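Local coordinates for putative regulatory protein SCO4313 (Streptomyces coelicolor, PDB 2OI8) that probably binds operator DNA as a TetR-family transcriptional regulator, at residues T15-E20 with Y54-G59; W26-T31 with N40-R45; A133-A138 with H174-F179; W180-G185 with K211-P216. All blocks are in the same frame, centred on the assembly; numbering follows the deposited sequence.

Contact 1. Residues T15-E20 with Y54-G59; sequences TQVRAE and YRYFDG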
loop_
_atom_site.group_PDB
_atom_site.type_symbol
_atom_site.label_atom_id
_atom_site.label_comp_id
_atom_site.label_asym_id
_atom_site.label_seq_id
_atom_site.Cartn_x
_atom_site.Cartn_y
_atom_site.Cartn_z
ATOM N N THR A 15 -27.899 16.540 -1.473
ATOM C CA THR A 15 -27.189 15.281 -1.382
ATOM C C THR A 15 -26.775 14.794 -2.759
ATOM O O THR A 15 -25.661 14.264 -2.923
ATOM C CB THR A 15 -28.004 14.196 -0.686
ATOM O OG1 THR A 15 -28.393 14.667 0.609
ATOM C CG2 THR A 15 -27.178 12.907 -0.543
ATOM N N GLN A 16 -27.641 15.004 -3.748
ATOM C CA GLN A 16 -27.328 14.599 -5.113
ATOM C C GLN A 16 -26.301 15.463 -5.846
ATOM O O GLN A 16 -25.486 14.936 -6.613
ATOM C CB GLN A 16 -28.588 14.428 -5.942
ATOM C CG GLN A 16 -29.205 13.067 -5.728
ATOM C CD GLN A 16 -30.612 13.043 -6.174
ATOM O OE1 GLN A 16 -30.957 12.346 -7.121
ATOM N NE2 GLN A 16 -31.454 13.839 -5.521
ATOM N N VAL A 17 -26.311 16.773 -5.624
ATOM C CA VAL A 17 -25.264 17.567 -6.243
ATOM C C VAL A 17 -23.906 17.245 -5.593
ATOM O O VAL A 17 -22.920 17.001 -6.291
ATOM C CB VAL A 17 -25.614 19.080 -6.429
ATOM C CG1 VAL A 17 -26.789 19.483 -5.583
ATOM C CG2 VAL A 17 -24.396 19.969 -6.199
ATOM N N ARG A 18 -23.892 17.140 -4.268
ATOM C CA ARG A 18 -22.707 16.663 -3.559
ATOM C C ARG A 18 -22.188 15.348 -4.157
ATOM O O ARG A 18 -20.977 15.157 -4.287
ATOM C CB ARG A 18 -22.976 16.522 -2.064
ATOM C CG ARG A 18 -22.915 17.848 -1.308
ATOM C CD ARG A 18 -22.565 17.695 0.198
ATOM N NE ARG A 18 -23.263 16.572 0.827
ATOM C CZ ARG A 18 -24.560 16.562 1.165
ATOM N NH1 ARG A 18 -25.335 17.633 0.944
ATOM N NH2 ARG A 18 -25.097 15.472 1.733
ATOM N N ALA A 19 -23.117 14.467 -4.555
ATOM C CA ALA A 19 -22.746 13.207 -5.198
ATOM C C ALA A 19 -22.082 13.450 -6.550
ATOM O O ALA A 19 -21.126 12.767 -6.886
ATOM C CB ALA A 19 -23.930 12.269 -5.309
ATOM N N GLU A 20 -22.562 14.436 -7.308
ATOM C CA GLU A 20 -21.875 14.842 -8.532
ATOM C C GLU A 20 -20.501 15.451 -8.261
ATOM O O GLU A 20 -19.547 15.169 -8.996
ATOM C CB GLU A 20 -22.716 15.832 -9.315
ATOM C CG GLU A 20 -23.680 15.177 -10.258
ATOM C CD GLU A 20 -23.014 14.738 -11.563
ATOM O OE1 GLU A 20 -22.442 13.609 -11.607
ATOM O OE2 GLU A 20 -23.079 15.521 -12.550
ATOM N N TYR A 54 -17.861 25.860 -2.503
ATOM C CA TYR A 54 -17.507 25.911 -1.072
ATOM C C TYR A 54 -18.720 25.927 -0.136
ATOM O O TYR A 54 -18.605 25.568 1.034
ATOM C CB TYR A 54 -16.545 27.070 -0.764
ATOM C CG TYR A 54 -15.138 26.796 -1.241
ATOM C CD1 TYR A 54 -14.845 26.786 -2.608
ATOM C CD2 TYR A 54 -14.095 26.529 -0.330
ATOM C CE1 TYR A 54 -13.564 26.526 -3.066
ATOM C CE2 TYR A 54 -12.797 26.264 -0.780
ATOM C CZ TYR A 54 -12.548 26.268 -2.158
ATOM O OH TYR A 54 -11.297 26.001 -2.660
ATOM N N ARG A 55 -19.882 26.327 -0.650
ATOM C CA ARG A 55 -21.123 26.193 0.108
ATOM C C ARG A 55 -21.611 24.723 0.169
ATOM O O ARG A 55 -22.576 24.422 0.868
ATOM C CB ARG A 55 -22.224 27.172 -0.416
ATOM N N TYR A 56 -20.920 23.827 -0.547
ATOM C CA TYR A 56 -21.067 22.365 -0.399
ATOM C C TYR A 56 -19.943 21.658 0.374
ATOM O O TYR A 56 -20.185 20.662 1.048
ATOM C CB TYR A 56 -21.182 21.677 -1.756
ATOM C CG TYR A 56 -22.517 21.870 -2.430
ATOM C CD1 TYR A 56 -23.604 21.075 -2.100
ATOM C CD2 TYR A 56 -22.666 22.818 -3.423
ATOM C CE1 TYR A 56 -24.842 21.252 -2.732
ATOM C CE2 TYR A 56 -23.857 23.002 -4.058
ATOM C CZ TYR A 56 -24.954 22.233 -3.706
ATOM O OH TYR A 56 -26.134 22.439 -4.349
ATOM N N PHE A 57 -18.712 22.132 0.219
ATOM C CA PHE A 57 -17.572 21.612 0.978
ATOM C C PHE A 57 -16.689 22.780 1.335
ATOM O O PHE A 57 -16.084 23.401 0.458
ATOM C CB PHE A 57 -16.783 20.585 0.168
ATOM C CG PHE A 57 -17.527 19.298 -0.042
ATOM C CD1 PHE A 57 -17.670 18.377 1.014
ATOM C CD2 PHE A 57 -18.117 19.007 -1.289
ATOM C CE1 PHE A 57 -18.391 17.168 0.825
ATOM C CE2 PHE A 57 -18.822 17.803 -1.491
ATOM C CZ PHE A 57 -18.958 16.880 -0.420
ATOM N N ASP A 58 -16.629 23.099 2.618
ATOM C CA ASP A 58 -15.801 24.208 3.039
ATOM C C ASP A 58 -14.329 23.788 3.008
ATOM O O ASP A 58 -13.719 23.590 4.054
ATOM C CB ASP A 58 -16.216 24.709 4.422
ATOM C CG ASP A 58 -15.401 25.907 4.865
ATOM O OD1 ASP A 58 -14.721 26.503 3.989
ATOM O OD2 ASP A 58 -15.416 26.248 6.077
ATOM N N GLY A 59 -13.779 23.620 1.806
ATOM C CA GLY A 59 -12.360 23.326 1.639
ATOM C C GLY A 59 -12.064 21.905 1.243
ATOM O O GLY A 59 -12.850 20.992 1.516
#
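V17 and R18, neighbours on helix 14-32, meet Y56 and F57 in the loop that follows helix 50-54. V17 comes first, its side chain directed at the tyrosine and both methyls engaged. CG2 stands over one face of the Y56 ring as a CH-pi contact, 3.8 Å from the ring centroid and displaced toward the rim, and lies 3.4 Å from Y56 CZ. CG1 of V17 reaches past the ring carbons to the phenol end, 3.3 Å from Y56 OH. A short branched residue suits this place because its two methyls can lie side by side against the phenol end of a flat ring. Helix 50-54 and the tyrosine belong to the predicted helix-turn-helix of the TetR-type DNA-binding domain, so the contact fastens the exit of that motif to the domain's first helix. R14, one turn earlier, adds a cation-pi contact to the same ring. A leucine in place of Y56 would probably leave V17 and R14 without the aromatic ring they both use. R18 follows, using its aliphatic stem: CG lies 3.4 Å from Y56 CD1, and CD is 3.7 Å from F57 CZ. With CG beside the backbone N (chi1 -80°) the stem runs along the helix flank toward both aromatic residues. The guanidinium plane stands 77° from the F57 ring, whose remaining surroundings include I21, K22 and, from helix 60-84, L63 and E66.

Contact 2. Residues W26-T31 with N40-R45; sequences WEQIAT and NAIAKR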
loop_
_atom_site.group_PDB
_atom_site.type_symbol
_atom_site.label_atom_id
_atom_site.label_comp_id
_atom_site.label_asym_id
_atom_site.label_seq_id
_atom_site.Cartn_x
_atom_site.Cartn_y
_atom_site.Cartn_z
ATOM N N TRP A 26 -13.377 12.084 -7.813
ATOM C CA TRP A 26 -12.691 10.860 -8.183
ATOM C C TRP A 26 -11.946 11.033 -9.514
ATOM O O TRP A 26 -10.774 10.651 -9.600
ATOM C CB TRP A 26 -13.633 9.652 -8.181
ATOM C CG TRP A 26 -14.090 9.298 -6.784
ATOM C CD1 TRP A 26 -15.323 9.556 -6.219
ATOM C CD2 TRP A 26 -13.311 8.647 -5.756
ATOM N NE1 TRP A 26 -15.355 9.092 -4.912
ATOM C CE2 TRP A 26 -14.141 8.534 -4.607
ATOM C CE3 TRP A 26 -12.003 8.136 -5.702
ATOM C CZ2 TRP A 26 -13.699 7.946 -3.427
ATOM C CZ3 TRP A 26 -11.571 7.557 -4.525
ATOM C CH2 TRP A 26 -12.417 7.462 -3.408
ATOM N N GLU A 27 -12.594 11.638 -10.520
ATOM C CA GLU A 27 -11.962 11.865 -11.839
ATOM C C GLU A 27 -10.611 12.562 -11.666
ATOM O O GLU A 27 -9.579 12.060 -12.146
ATOM C CB GLU A 27 -12.855 12.684 -12.790
ATOM C CG GLU A 27 -13.990 11.914 -13.442
ATOM C CD GLU A 27 -15.002 12.819 -14.209
ATOM O OE1 GLU A 27 -15.245 14.007 -13.839
ATOM O OE2 GLU A 27 -15.568 12.317 -15.196
ATOM N N GLN A 28 -10.626 13.703 -10.961
ATOM C CA GLN A 28 -9.402 14.460 -10.651
ATOM C C GLN A 28 -8.384 13.643 -9.874
ATOM O O GLN A 28 -7.182 13.804 -10.079
ATOM C CB GLN A 28 -9.709 15.733 -9.863
ATOM C CG GLN A 28 -10.289 16.871 -10.667
ATOM C CD GLN A 28 -10.256 18.180 -9.905
ATOM O OE1 GLN A 28 -11.200 18.971 -9.953
ATOM N NE2 GLN A 28 -9.162 18.411 -9.189
ATOM N N ILE A 29 -8.859 12.804 -8.956
ATOM C CA ILE A 29 -7.964 11.920 -8.199
ATOM C C ILE A 29 -7.362 10.931 -9.192
ATOM O O ILE A 29 -6.140 10.830 -9.314
ATOM C CB ILE A 29 -8.693 11.167 -7.047
ATOM C CG1 ILE A 29 -9.157 12.169 -5.990
ATOM C CG2 ILE A 29 -7.787 10.075 -6.423
ATOM C CD1 ILE A 29 -9.666 11.472 -4.729
ATOM N N ALA A 30 -8.239 10.239 -9.923
ATOM C CA ALA A 30 -7.824 9.279 -10.937
ATOM C C ALA A 30 -6.746 9.871 -11.836
ATOM O O ALA A 30 -5.635 9.338 -11.907
ATOM C CB ALA A 30 -9.019 8.805 -11.757
ATOM N N THR A 31 -7.054 10.991 -12.478
ATOM C CA THR A 31 -6.154 11.553 -13.476
ATOM C C THR A 31 -4.970 12.319 -12.887
ATOM O O THR A 31 -3.857 12.150 -13.343
ATOM C CB THR A 31 -6.905 12.379 -14.584
ATOM O OG1 THR A 31 -8.070 13.007 -14.036
ATOM C CG2 THR A 31 -7.341 11.471 -15.744
ATOM N N ASN A 40 -11.702 24.238 -7.147
ATOM C CA ASN A 40 -11.802 25.189 -8.245
ATOM C C ASN A 40 -11.921 24.576 -9.625
ATOM O O ASN A 40 -12.620 25.124 -10.483
ATOM C CB ASN A 40 -10.628 26.136 -8.234
ATOM C CG ASN A 40 -10.917 27.397 -7.478
ATOM O OD1 ASN A 40 -10.053 28.261 -7.367
ATOM N ND2 ASN A 40 -12.139 27.526 -6.957
ATOM N N ALA A 41 -11.219 23.467 -9.841
ATOM C CA ALA A 41 -11.312 22.737 -11.092
ATOM C C ALA A 41 -12.697 22.093 -11.217
ATOM O O ALA A 41 -13.297 22.094 -12.295
ATOM C CB ALA A 41 -10.226 21.695 -11.179
ATOM N N ILE A 42 -13.188 21.550 -10.102
ATOM C CA ILE A 42 -14.561 21.062 -9.988
ATOM C C ILE A 42 -15.550 22.162 -10.371
ATOM O O ILE A 42 -16.364 21.978 -11.273
ATOM C CB ILE A 42 -14.869 20.575 -8.551
ATOM C CG1 ILE A 42 -13.716 19.702 -7.988
ATOM C CG2 ILE A 42 -16.223 19.885 -8.503
ATOM C CD1 ILE A 42 -14.056 18.266 -7.672
ATOM N N ALA A 43 -15.467 23.310 -9.700
ATOM C CA ALA A 43 -16.382 24.420 -9.953
ATOM C C ALA A 43 -16.392 24.776 -11.439
ATOM O O ALA A 43 -17.457 24.817 -12.068
ATOM C CB ALA A 43 -16.032 25.640 -9.092
ATOM N N LYS A 44 -15.202 25.010 -11.992
ATOM C CA LYS A 44 -15.041 25.295 -13.418
ATOM C C LYS A 44 -15.579 24.139 -14.261
ATOM O O LYS A 44 -16.209 24.380 -15.290
ATOM C CB LYS A 44 -13.566 25.623 -13.769
ATOM N N ARG A 45 -15.379 22.897 -13.806
ATOM C CA ARG A 45 -15.889 21.725 -14.540
ATOM C C ARG A 45 -17.412 21.667 -14.636
ATOM O O ARG A 45 -17.959 21.207 -15.640
ATOM C CB ARG A 45 -15.371 20.419 -13.952
ATOM C CG ARG A 45 -14.766 19.512 -15.008
ATOM C CD ARG A 45 -15.483 18.203 -15.173
ATOM N NE ARG A 45 -16.553 18.287 -16.142
ATOM C CZ ARG A 45 -17.205 17.238 -16.632
ATOM N NH1 ARG A 45 -16.873 16.005 -16.267
ATOM N NH2 ARG A 45 -18.175 17.424 -17.504
#
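Q28 on helix 14-32 extends its amide to A41 and I42 of helix 39-45, and this is the close-packed part of the contact. The amide carbon CD of Q28 lies 3.7 Å from A41 CB; a methyl is small enough to let the glutamine come so near the helix. An extended chain beyond CG (chi2 -166°) carries the amide across the gap between the axes of segments 26-31 and 40-45, which approach no closer than 11.1 Å. L37 and S38 also touch this side chain, while I42 packs against I21 and A25. An alanine instead of Q28 would probably open a gap beside A41 and leave the two helices less firmly spaced. The outer side is looser and more exposed: E27 and R45 form a salt bridge at the long distance of 3.5 Å between E27 OE1 and R45 NH1, the oxygen in plane at the guanidinium edge. E27 OE1 also accepts a hydrogen bond from H24 ND1. The axes of segments 26-31 and 40-45 enclose 122°, as helix 14-32 packs beside the first helix of the predicted helix-turn-helix, and the chemistry implies that uncharged packing lies at the centre, with a long charge pair at the exposed rim.

Contact 3. Residues A133-A138 with H174-F179; sequences AVIVDA and HRALSF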
loop_
_atom_site.group_PDB
_atom_site.type_symbol
_atom_site.label_atom_id
_atom_site.label_comp_id
_atom_site.label_asym_id
_atom_site.label_seq_id
_atom_site.Cartn_x
_atom_site.Cartn_y
_atom_site.Cartn_z
ATOM N N ALA A 133 -14.636 -4.937 13.251
ATOM C CA ALA A 133 -15.501 -5.686 14.155
ATOM C C ALA A 133 -15.966 -7.016 13.526
ATOM O O ALA A 133 -15.994 -8.052 14.197
ATOM C CB ALA A 133 -16.690 -4.830 14.575
ATOM N N VAL A 134 -16.301 -6.976 12.235
ATOM C CA VAL A 134 -16.804 -8.144 11.514
ATOM C C VAL A 134 -15.761 -9.249 11.468
ATOM O O VAL A 134 -16.071 -10.395 11.762
ATOM C CB VAL A 134 -17.260 -7.804 10.071
ATOM C CG1 VAL A 134 -17.787 -9.041 9.369
ATOM C CG2 VAL A 134 -18.331 -6.723 10.074
ATOM N N ILE A 135 -14.529 -8.905 11.108
ATOM C CA ILE A 135 -13.437 -9.888 11.039
ATOM C C ILE A 135 -13.228 -10.569 12.388
ATOM O O ILE A 135 -13.072 -11.800 12.482
ATOM C CB ILE A 135 -12.071 -9.242 10.616
ATOM C CG1 ILE A 135 -12.188 -8.439 9.315
ATOM C CG2 ILE A 135 -10.953 -10.295 10.561
ATOM C CD1 ILE A 135 -12.910 -9.170 8.201
ATOM N N VAL A 136 -13.193 -9.741 13.428
ATOM C CA VAL A 136 -13.055 -10.232 14.787
ATOM C C VAL A 136 -14.175 -11.234 15.036
ATOM O O VAL A 136 -13.910 -12.370 15.463
ATOM C CB VAL A 136 -13.086 -9.083 15.820
ATOM C CG1 VAL A 136 -13.110 -9.638 17.224
ATOM C CG2 VAL A 136 -11.878 -8.157 15.633
ATOM N N ASP A 137 -15.411 -10.822 14.728
ATOM C CA ASP A 137 -16.578 -11.686 14.873
ATOM C C ASP A 137 -16.273 -13.079 14.344
ATOM O O ASP A 137 -16.371 -14.053 15.088
ATOM C CB ASP A 137 -17.806 -11.094 14.170
ATOM C CG ASP A 137 -18.393 -9.901 14.907
ATOM O OD1 ASP A 137 -17.927 -9.575 16.025
ATOM O OD2 ASP A 137 -19.329 -9.280 14.355
ATOM N N ALA A 138 -15.853 -13.161 13.079
ATOM C CA ALA A 138 -15.533 -14.450 12.457
ATOM C C ALA A 138 -14.445 -15.225 13.213
ATOM O O ALA A 138 -14.634 -16.413 13.528
ATOM C CB ALA A 138 -15.175 -14.286 10.993
ATOM N N HIS A 174 -5.687 -11.279 17.429
ATOM C CA HIS A 174 -4.429 -11.521 16.734
ATOM C C HIS A 174 -4.685 -12.104 15.336
ATOM O O HIS A 174 -4.158 -11.606 14.325
ATOM C CB HIS A 174 -3.570 -12.475 17.556
ATOM C CG HIS A 174 -2.220 -12.740 16.965
ATOM N ND1 HIS A 174 -1.864 -12.332 15.696
ATOM C CD2 HIS A 174 -1.154 -13.417 17.453
ATOM C CE1 HIS A 174 -0.634 -12.733 15.433
ATOM N NE2 HIS A 174 -0.183 -13.397 16.484
ATOM N N ARG A 175 -5.506 -13.148 15.281
ATOM C CA ARG A 175 -5.916 -13.702 14.004
ATOM C C ARG A 175 -6.562 -12.647 13.089
ATOM O O ARG A 175 -6.221 -12.562 11.912
ATOM C CB ARG A 175 -6.858 -14.871 14.218
ATOM C CG ARG A 175 -7.338 -15.477 12.926
ATOM C CD ARG A 175 -8.153 -16.696 13.220
ATOM N NE ARG A 175 -7.318 -17.720 13.826
ATOM C CZ ARG A 175 -7.415 -19.003 13.517
ATOM N NH1 ARG A 175 -8.315 -19.389 12.611
ATOM N NH2 ARG A 175 -6.618 -19.894 14.094
ATOM N N ALA A 176 -7.483 -11.842 13.622
ATOM C CA ALA A 176 -8.123 -10.766 12.833
ATOM C C ALA A 176 -7.123 -9.771 12.213
ATOM O O ALA A 176 -7.214 -9.411 11.037
ATOM C CB ALA A 176 -9.158 -10.027 13.676
ATOM N N LEU A 177 -6.176 -9.316 13.021
ATOM C CA LEU A 177 -5.119 -8.418 12.560
ATOM C C LEU A 177 -4.263 -9.074 11.467
ATOM O O LEU A 177 -3.936 -8.430 10.497
ATOM C CB LEU A 177 -4.260 -7.969 13.754
ATOM C CG LEU A 177 -4.979 -7.128 14.818
ATOM C CD1 LEU A 177 -4.083 -6.892 15.989
ATOM C CD2 LEU A 177 -5.431 -5.804 14.243
ATOM N N SER A 178 -3.949 -10.361 11.625
ATOM C CA SER A 178 -3.221 -11.163 10.622
ATOM C C SER A 178 -3.952 -11.350 9.295
ATOM O O SER A 178 -3.335 -11.346 8.224
ATOM C CB SER A 178 -2.882 -12.543 11.178
ATOM O OG SER A 178 -1.685 -12.499 11.922
ATOM N N PHE A 179 -5.256 -11.554 9.375
ATOM C CA PHE A 179 -6.102 -11.618 8.195
ATOM C C PHE A 179 -6.018 -10.266 7.463
ATOM O O PHE A 179 -5.758 -10.195 6.264
ATOM C CB PHE A 179 -7.522 -11.964 8.679
ATOM C CG PHE A 179 -8.601 -11.877 7.634
ATOM C CD1 PHE A 179 -9.171 -10.654 7.300
ATOM C CD2 PHE A 179 -9.108 -13.035 7.047
ATOM C CE1 PHE A 179 -10.178 -10.577 6.365
ATOM C CE2 PHE A 179 -10.131 -12.966 6.112
ATOM C CZ PHE A 179 -10.668 -11.737 5.774
#
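Two helices of the ligand-binding and dimerisation half usual in TetR-type regulators, 129-139 and 170-191, cross here through I135, V136, A176 and F179. The short segments come within 8.6 Å at an angle of 123°, and the closest backbone pair is V136 and A176, whose CA atoms are 5.3 Å apart. Alanine allows this approach, its side chain being a single methyl. A176 CB is met by two branches from the other helix: I135 CG2 at 3.6 Å and V136 CG2 at 3.8 Å. I135 does a second job with its longer branch, since CD1 lies 3.6 Å from F179 CE1 and approaches the ring obliquely. The phenylalanine CG is anti to its N (chi1 171°), which swings the ring out to the isoleucine, one turn beyond A176. I135 CG2 touches both A176 and F179 CD1, while I135 CD1 meets the ring alone. No polar atom joins the segments, and all four touching residues are buried, as suits this purely apolar set. L89 and A93 of helix 89-102 touch F179, extending the core. S178, one residue away, bonds through OG to E209 OE2 of the second subunit, placing helix 170-191 between the core and the dimer interface. Such an obliquely crossed, apolar pair of helices is characteristic of the all-helical C-terminal domain of this family.

Contact 4. Residues W180-G185 with K211-P216; sequences WSRLHG and KDLLGP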
loop_
_atom_site.group_PDB
_atom_site.type_symbol
_atom_site.label_atom_id
_atom_site.label_comp_id
_atom_site.label_asym_id
_atom_site.label_seq_id
_atom_site.Cartn_x
_atom_site.Cartn_y
_atom_site.Cartn_z
ATOM N N TRP A 180 -6.231 -9.193 8.212
ATOM C CA TRP A 180 -6.190 -7.845 7.678
ATOM C C TRP A 180 -4.860 -7.580 6.948
ATOM O O TRP A 180 -4.842 -7.172 5.787
ATOM C CB TRP A 180 -6.363 -6.867 8.836
ATOM C CG TRP A 180 -6.794 -5.500 8.471
ATOM C CD1 TRP A 180 -6.175 -4.335 8.807
ATOM C CD2 TRP A 180 -7.950 -5.141 7.725
ATOM N NE1 TRP A 180 -6.868 -3.270 8.309
ATOM C CE2 TRP A 180 -7.964 -3.733 7.635
ATOM C CE3 TRP A 180 -8.980 -5.870 7.116
ATOM C CZ2 TRP A 180 -8.981 -3.025 6.968
ATOM C CZ3 TRP A 180 -9.998 -5.159 6.436
ATOM C CH2 TRP A 180 -9.980 -3.754 6.373
ATOM N N SER A 181 -3.747 -7.842 7.619
ATOM C CA SER A 181 -2.472 -7.409 7.084
ATOM C C SER A 181 -2.022 -8.341 5.991
ATOM O O SER A 181 -1.566 -7.882 4.967
ATOM C CB SER A 181 -1.434 -7.324 8.184
ATOM O OG SER A 181 -1.213 -8.624 8.673
ATOM N N ARG A 182 -2.158 -9.643 6.193
ATOM C CA ARG A 182 -1.785 -10.616 5.163
ATOM C C ARG A 182 -2.487 -10.418 3.795
ATOM O O ARG A 182 -1.830 -10.456 2.741
ATOM C CB ARG A 182 -1.971 -12.054 5.668
ATOM C CG ARG A 182 -0.932 -12.436 6.683
ATOM C CD ARG A 182 -0.996 -13.888 7.110
ATOM N NE ARG A 182 -0.224 -14.093 8.342
ATOM C CZ ARG A 182 -0.169 -15.238 9.030
ATOM N NH1 ARG A 182 -0.833 -16.308 8.621
ATOM N NH2 ARG A 182 0.553 -15.312 10.137
ATOM N N LEU A 183 -3.801 -10.200 3.817
ATOM C CA LEU A 183 -4.591 -10.022 2.581
ATOM C C LEU A 183 -4.433 -8.654 1.892
ATOM O O LEU A 183 -4.559 -8.534 0.653
ATOM C CB LEU A 183 -6.072 -10.315 2.873
ATOM C CG LEU A 183 -6.302 -11.743 3.384
ATOM C CD1 LEU A 183 -7.760 -11.958 3.633
ATOM C CD2 LEU A 183 -5.758 -12.806 2.432
ATOM N N HIS A 184 -4.186 -7.623 2.703
ATOM C CA HIS A 184 -3.831 -6.304 2.182
ATOM C C HIS A 184 -2.451 -6.310 1.550
ATOM O O HIS A 184 -2.229 -5.615 0.557
ATOM C CB HIS A 184 -3.954 -5.239 3.253
ATOM C CG HIS A 184 -5.369 -4.832 3.507
ATOM N ND1 HIS A 184 -6.085 -4.054 2.621
ATOM C CD2 HIS A 184 -6.214 -5.119 4.527
ATOM C CE1 HIS A 184 -7.312 -3.879 3.085
ATOM N NE2 HIS A 184 -7.412 -4.504 4.247
ATOM N N GLY A 185 -1.552 -7.128 2.113
ATOM C CA GLY A 185 -0.201 -7.318 1.593
ATOM C C GLY A 185 -0.304 -7.758 0.160
ATOM O O GLY A 185 0.313 -7.165 -0.709
ATOM N N LYS A 211 -5.814 -19.637 2.780
ATOM C CA LYS A 211 -5.855 -21.010 3.258
ATOM C C LYS A 211 -4.937 -21.146 4.485
ATOM O O LYS A 211 -5.392 -21.522 5.559
ATOM C CB LYS A 211 -5.453 -21.972 2.135
ATOM C CG LYS A 211 -6.434 -23.108 1.901
ATOM C CD LYS A 211 -5.965 -24.084 0.805
ATOM C CE LYS A 211 -6.499 -23.705 -0.590
ATOM N NZ LYS A 211 -5.689 -22.658 -1.292
ATOM N N ASP A 212 -3.664 -20.790 4.308
ATOM C CA ASP A 212 -2.614 -20.775 5.347
ATOM C C ASP A 212 -3.043 -20.103 6.656
ATOM O O ASP A 212 -2.501 -20.370 7.731
ATOM C CB ASP A 212 -1.418 -20.009 4.777
ATOM C CG ASP A 212 -0.098 -20.418 5.385
ATOM O OD1 ASP A 212 0.085 -20.278 6.615
ATOM O OD2 ASP A 212 0.782 -20.837 4.608
ATOM N N LEU A 213 -4.023 -19.219 6.540
ATOM C CA LEU A 213 -4.440 -18.348 7.623
ATOM C C LEU A 213 -5.644 -18.942 8.342
ATOM O O LEU A 213 -5.798 -18.792 9.555
ATOM C CB LEU A 213 -4.777 -16.989 7.016
ATOM C CG LEU A 213 -5.483 -15.850 7.730
ATOM C CD1 LEU A 213 -4.609 -15.241 8.817
ATOM C CD2 LEU A 213 -5.815 -14.834 6.656
ATOM N N LEU A 214 -6.482 -19.625 7.569
ATOM C CA LEU A 214 -7.690 -20.251 8.063
ATOM C C LEU A 214 -7.319 -21.466 8.935
ATOM O O LEU A 214 -6.829 -22.480 8.423
ATOM C CB LEU A 214 -8.559 -20.655 6.868
ATOM C CG LEU A 214 -10.029 -20.234 6.816
ATOM C CD1 LEU A 214 -10.510 -20.204 5.371
ATOM C CD2 LEU A 214 -10.909 -21.158 7.671
ATOM N N GLY A 215 -7.535 -21.324 10.250
ATOM C CA GLY A 215 -7.230 -22.341 11.283
ATOM C C GLY A 215 -5.963 -23.164 11.080
ATOM O O GLY A 215 -6.052 -24.391 10.956
ATOM N N PRO A 216 -4.773 -22.509 11.105
ATOM C CA PRO A 216 -3.604 -23.154 10.478
ATOM C C PRO A 216 -2.969 -24.224 11.384
ATOM O O PRO A 216 -2.599 -23.943 12.544
ATOM C CB PRO A 216 -2.632 -21.979 10.235
ATOM C CG PRO A 216 -2.943 -20.985 11.370
ATOM C CD PRO A 216 -4.414 -21.232 11.775
ATOM O OXT PRO A 216 -2.824 -25.386 10.952
#
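Van der Waals contact is slight here and rests on a methyl of L213 against the guanidinium of R182: L213 CD1 lies 3.9 Å from R182 NH1, approaching the group obliquely. The leucine's CG is anti to its backbone N (chi1 169°), which sends the branched end toward helix 170-191, where S178 and F179 also receive it. A leucine suits this place near the C terminus, since two methyls can be shared between the arginine and the helix surface. L183 turns its end in the same direction but finds its packing on A93 and F206. These helices, 170-191 and 202-213, are the pair that pack against their counterparts in the second subunit, as in the four-helix dimer interface common in TetR regulators. The charged contact is the more telling one. R182 reaches out as an extended chain from CG to NE, and its strongest partner is across the interface: NE makes a salt bridge with OE1 of E209 of the second subunit, and NH2 forms a long, weak ion pair with D212 OD1 of that subunit. Within its own chain D212 OD1 is 4.5 Å from R182 NH1, well out of the guanidinium plane, so the charges are near but no N-H is directed at it.

From the N terminus, helix 14-32 enters first, and contact 1 closes the longer loop by bringing residues 54-59 back to its beginning. Contact 2 closes a shorter one within that span, holding helix 39-45 against the later part of the same helix; the two lie about 13 Å apart between centres and touch through Y54 and N40. Both tie together parts of the probable DNA-binding domain. In the C-terminal domain, contact 3 closes the loop between residues 138 and 174, joining helices 129-139 and 170-191, and contact 4 the one between 185 and 211, bringing the C-terminal end onto helix 170-191. These two follow in series, centres about 10 Å apart; no contacts cross.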